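Local structure of Pdx2 protein (2ABW) at residues Val35-Leu47 with Asn65-His77. The protein hydrolyses glutamine to glutamate and ammonia, passing the ammonia to its partner Pdx1 for the synthesis of pyridoxal 5'-phosphate, the active form of vitamin B6. Sequence-based numbering, arbitrary orientation.
Sequences VRNVHDLGLCDGL and NDTLYNALVHFIH
L41 is the knob of this contact: from the short helix 38-42 it enters a hollow of helix 63-77 framed by L68, A71, L72 and F75. CG anti to the backbone N (chi1 180°) carries the branch point into the hollow, where chi2 of 64° parts the methyls. CD1 lies over one face of the F75 ring, a CH-pi contact 4.0 Å from CD1 to the ring centroid; CD2 drops beside A71 CB and meets L72 CD2 at 3.8 Å. One turn earlier, V38 CG1 rests on A71 CB at 3.6 Å and touches T67 CG2 at 3.7 Å, closing the more exposed end. L68 reaches in beside V38, its CD1 tucked against the backbone where the short helix begins, 3.8 Å from N37 C. That start is fixed by N37, the N-cap, whose OD1 accepts from D40 N. F75 in turn fills the bend leading into strand 46-49: C44 O and G46 C border the ring edge, and L47 CB approaches obliquely, 3.9 Å from F75 CZ. L47 CD2 and L72 CD2 press together at 3.4 Å, tighter than usual. No hydrogen bond joins the two segments; the fit is apolar. Segments 38-42 and 65-77 run nearly parallel (16°), axes 10.4 Å apart. Their helices belong to successive beta-alpha-beta connections of the class I glutaminase fold: L47 and I76 reach I83 of strand 83-86, C44 packs on I33 of edge strand 30-35, and L68 touches L11 in a loop.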
# COMPACT_ATOMS: atom_id res chain seq x y z
N VAL A 35 13.23 -4.21 3.23
CA VAL A 35 13.05 -4.01 4.68
C VAL A 35 12.65 -5.35 5.32
O VAL A 35 11.66 -5.96 4.97
CB VAL A 35 12.00 -2.97 4.98
CG1 VAL A 35 11.60 -2.95 6.44
CG2 VAL A 35 12.49 -1.61 4.39
N ARG A 36 13.50 -5.82 6.19
CA ARG A 36 13.33 -7.12 6.83
C ARG A 36 13.33 -6.98 8.34
O ARG A 36 13.07 -7.93 9.04
CB ARG A 36 14.54 -7.96 6.42
CG ARG A 36 14.75 -8.14 4.96
CD ARG A 36 16.24 -8.44 4.74
NE ARG A 36 17.02 -7.17 4.84
CZ ARG A 36 18.24 -7.05 5.32
NH1 ARG A 36 18.89 -8.09 5.82
NH2 ARG A 36 18.85 -5.87 5.31
N ASN A 37 13.67 -5.78 8.85
CA ASN A 37 13.84 -5.60 10.28
C ASN A 37 13.80 -4.13 10.62
O ASN A 37 13.71 -3.28 9.72
CB ASN A 37 15.14 -6.25 10.72
CG ASN A 37 16.32 -5.72 10.01
OD1 ASN A 37 16.54 -4.55 9.97
ND2 ASN A 37 17.17 -6.61 9.49
N VAL A 38 13.86 -3.80 11.90
CA VAL A 38 13.74 -2.42 12.36
C VAL A 38 14.93 -1.54 11.95
O VAL A 38 14.76 -0.33 11.75
CB VAL A 38 13.49 -2.34 13.87
CG1 VAL A 38 12.21 -3.04 14.29
CG2 VAL A 38 14.65 -2.93 14.66
N HIS A 39 16.12 -2.13 11.83
CA HIS A 39 17.30 -1.36 11.33
C HIS A 39 17.02 -0.84 9.90
O HIS A 39 17.16 0.32 9.60
CB HIS A 39 18.51 -2.26 11.33
CG HIS A 39 19.76 -1.54 10.93
ND1 HIS A 39 20.44 -1.83 9.77
CD2 HIS A 39 20.42 -0.50 11.50
CE1 HIS A 39 21.43 -0.98 9.61
NE2 HIS A 39 21.47 -0.18 10.67
N ASP A 40 16.57 -1.74 9.04
CA ASP A 40 16.25 -1.39 7.67
C ASP A 40 15.17 -0.29 7.66
O ASP A 40 15.21 0.67 6.90
CB ASP A 40 15.69 -2.55 6.85
CG ASP A 40 16.63 -3.72 6.66
OD1 ASP A 40 17.90 -3.49 6.61
OD2 ASP A 40 16.10 -4.89 6.50
N LEU A 41 14.15 -0.50 8.52
CA LEU A 41 12.97 0.45 8.55
C LEU A 41 13.47 1.80 8.91
O LEU A 41 12.97 2.76 8.38
CB LEU A 41 11.93 -0.06 9.53
CG LEU A 41 10.70 0.83 9.65
CD1 LEU A 41 9.97 0.84 8.26
CD2 LEU A 41 9.82 0.33 10.74
N GLY A 42 14.44 1.88 9.85
CA GLY A 42 14.97 3.17 10.26
C GLY A 42 15.64 3.99 9.17
O GLY A 42 15.85 5.23 9.33
N LEU A 43 16.05 3.33 8.10
CA LEU A 43 16.78 3.99 6.98
C LEU A 43 15.81 4.54 5.94
O LEU A 43 16.20 5.21 4.95
CB LEU A 43 17.70 3.04 6.26
CG LEU A 43 18.77 2.43 7.13
CD1 LEU A 43 19.53 1.41 6.24
CD2 LEU A 43 19.64 3.47 7.79
N CYS A 44 14.54 4.26 6.13
CA CYS A 44 13.52 4.51 5.08
C CYS A 44 12.90 5.88 5.28
O CYS A 44 12.45 6.17 6.36
CB CYS A 44 12.33 3.51 5.12
SG CYS A 44 12.95 1.89 4.55
N ASP A 45 12.72 6.65 4.17
CA ASP A 45 11.92 7.84 4.20
C ASP A 45 10.43 7.50 3.91
O ASP A 45 9.53 8.27 4.22
CB ASP A 45 12.40 8.72 3.06
CG ASP A 45 13.80 9.23 3.27
OD1 ASP A 45 14.12 9.65 4.42
OD2 ASP A 45 14.66 9.23 2.36
N GLY A 46 10.19 6.39 3.22
CA GLY A 46 8.84 5.84 2.98
C GLY A 46 8.89 4.35 2.84
O GLY A 46 10.02 3.77 2.61
N LEU A 47 7.76 3.66 2.93
CA LEU A 47 7.77 2.16 2.93
C LEU A 47 6.59 1.69 2.07
O LEU A 47 5.48 2.28 2.14
CB LEU A 47 7.59 1.65 4.37
CG LEU A 47 7.49 0.17 4.51
CD1 LEU A 47 8.84 -0.44 4.24
CD2 LEU A 47 6.92 -0.25 5.90
N ASN A 65 8.30 -10.85 19.75
CA ASN A 65 7.27 -10.22 20.52
C ASN A 65 6.78 -8.96 19.80
O ASN A 65 6.64 -7.93 20.39
CB ASN A 65 7.80 -9.80 21.87
CG ASN A 65 6.70 -9.32 22.76
OD1 ASN A 65 5.55 -9.79 22.64
ND2 ASN A 65 7.01 -8.33 23.60
N ASP A 66 6.52 -9.10 18.52
CA ASP A 66 6.00 -7.98 17.72
C ASP A 66 6.93 -6.77 17.61
O ASP A 66 6.47 -5.63 17.42
CB ASP A 66 4.65 -7.56 18.30
CG ASP A 66 3.45 -8.14 17.57
OD1 ASP A 66 3.62 -8.86 16.56
OD2 ASP A 66 2.26 -7.89 17.99
N THR A 67 8.23 -6.98 17.56
CA THR A 67 9.18 -5.87 17.50
C THR A 67 8.93 -5.06 16.23
O THR A 67 8.82 -3.84 16.27
CB THR A 67 10.66 -6.35 17.60
OG1 THR A 67 10.90 -6.79 18.96
CG2 THR A 67 11.61 -5.26 17.25
N LEU A 68 8.86 -5.74 15.11
CA LEU A 68 8.68 -4.97 13.79
C LEU A 68 7.29 -4.42 13.70
O LEU A 68 7.10 -3.30 13.20
CB LEU A 68 9.01 -5.85 12.58
CG LEU A 68 9.04 -5.23 11.24
CD1 LEU A 68 9.99 -4.03 11.15
CD2 LEU A 68 9.36 -6.30 10.12
N TYR A 69 6.26 -5.15 14.12
CA TYR A 69 4.88 -4.66 14.13
C TYR A 69 4.85 -3.32 14.88
O TYR A 69 4.35 -2.30 14.41
CB TYR A 69 3.96 -5.63 14.82
CG TYR A 69 2.59 -5.11 14.98
CD1 TYR A 69 1.67 -5.08 13.93
CD2 TYR A 69 2.18 -4.57 16.17
CE1 TYR A 69 0.37 -4.58 14.06
CE2 TYR A 69 0.90 -3.97 16.28
CZ TYR A 69 -0.01 -4.03 15.28
OH TYR A 69 -1.27 -3.45 15.40
N ASN A 70 5.39 -3.32 16.09
CA ASN A 70 5.32 -2.06 16.94
C ASN A 70 6.11 -0.95 16.24
O ASN A 70 5.65 0.20 16.24
CB ASN A 70 5.88 -2.32 18.26
CG ASN A 70 5.02 -3.29 19.09
OD1 ASN A 70 3.86 -3.29 18.94
ND2 ASN A 70 5.63 -4.00 20.01
N ALA A 71 7.23 -1.27 15.59
CA ALA A 71 7.99 -0.23 14.89
C ALA A 71 7.22 0.32 13.69
O ALA A 71 7.26 1.52 13.38
CB ALA A 71 9.40 -0.75 14.49
N LEU A 72 6.52 -0.57 12.98
CA LEU A 72 5.66 -0.15 11.83
C LEU A 72 4.52 0.77 12.30
O LEU A 72 4.27 1.76 11.70
CB LEU A 72 5.19 -1.38 11.05
CG LEU A 72 6.29 -2.11 10.31
CD1 LEU A 72 5.81 -3.47 9.79
CD2 LEU A 72 6.73 -1.27 9.12
N VAL A 73 3.91 0.42 13.42
CA VAL A 73 2.84 1.23 13.95
C VAL A 73 3.39 2.58 14.26
O VAL A 73 2.75 3.61 14.01
CB VAL A 73 2.14 0.52 15.15
CG1 VAL A 73 1.18 1.51 15.87
CG2 VAL A 73 1.39 -0.71 14.66
N HIS A 74 4.53 2.63 14.94
CA HIS A 74 5.14 3.90 15.27
C HIS A 74 5.49 4.72 14.00
O HIS A 74 5.31 5.95 13.93
CB HIS A 74 6.34 3.67 16.19
CG HIS A 74 7.17 4.88 16.45
ND1 HIS A 74 8.33 5.11 15.73
CD2 HIS A 74 7.09 5.85 17.38
CE1 HIS A 74 8.91 6.19 16.21
NE2 HIS A 74 8.11 6.72 17.12
N PHE A 75 6.05 4.05 13.01
CA PHE A 75 6.46 4.67 11.74
C PHE A 75 5.25 5.32 11.08
O PHE A 75 5.31 6.47 10.63
CB PHE A 75 7.01 3.60 10.84
CG PHE A 75 7.43 4.00 9.43
CD1 PHE A 75 6.50 4.07 8.40
CD2 PHE A 75 8.78 4.17 9.17
CE1 PHE A 75 6.87 4.39 7.12
CE2 PHE A 75 9.18 4.45 7.85
CZ PHE A 75 8.20 4.52 6.88
N ILE A 76 4.13 4.62 11.07
CA ILE A 76 2.93 5.10 10.45
C ILE A 76 2.28 6.23 11.18
O ILE A 76 1.79 7.20 10.60
CB ILE A 76 1.92 3.92 10.27
CG1 ILE A 76 2.45 2.86 9.33
CG2 ILE A 76 0.54 4.39 9.71
CD1 ILE A 76 1.79 1.53 9.50
N HIS A 77 2.11 6.09 12.50
CA HIS A 77 1.21 6.89 13.28
C HIS A 77 1.84 7.93 14.18
O HIS A 77 1.20 8.91 14.48
CB HIS A 77 0.41 5.97 14.21
CG HIS A 77 -0.48 5.04 13.46
ND1 HIS A 77 -1.60 5.47 12.76
CD2 HIS A 77 -0.36 3.72 13.24
CE1 HIS A 77 -2.18 4.40 12.21
NE2 HIS A 77 -1.44 3.34 12.44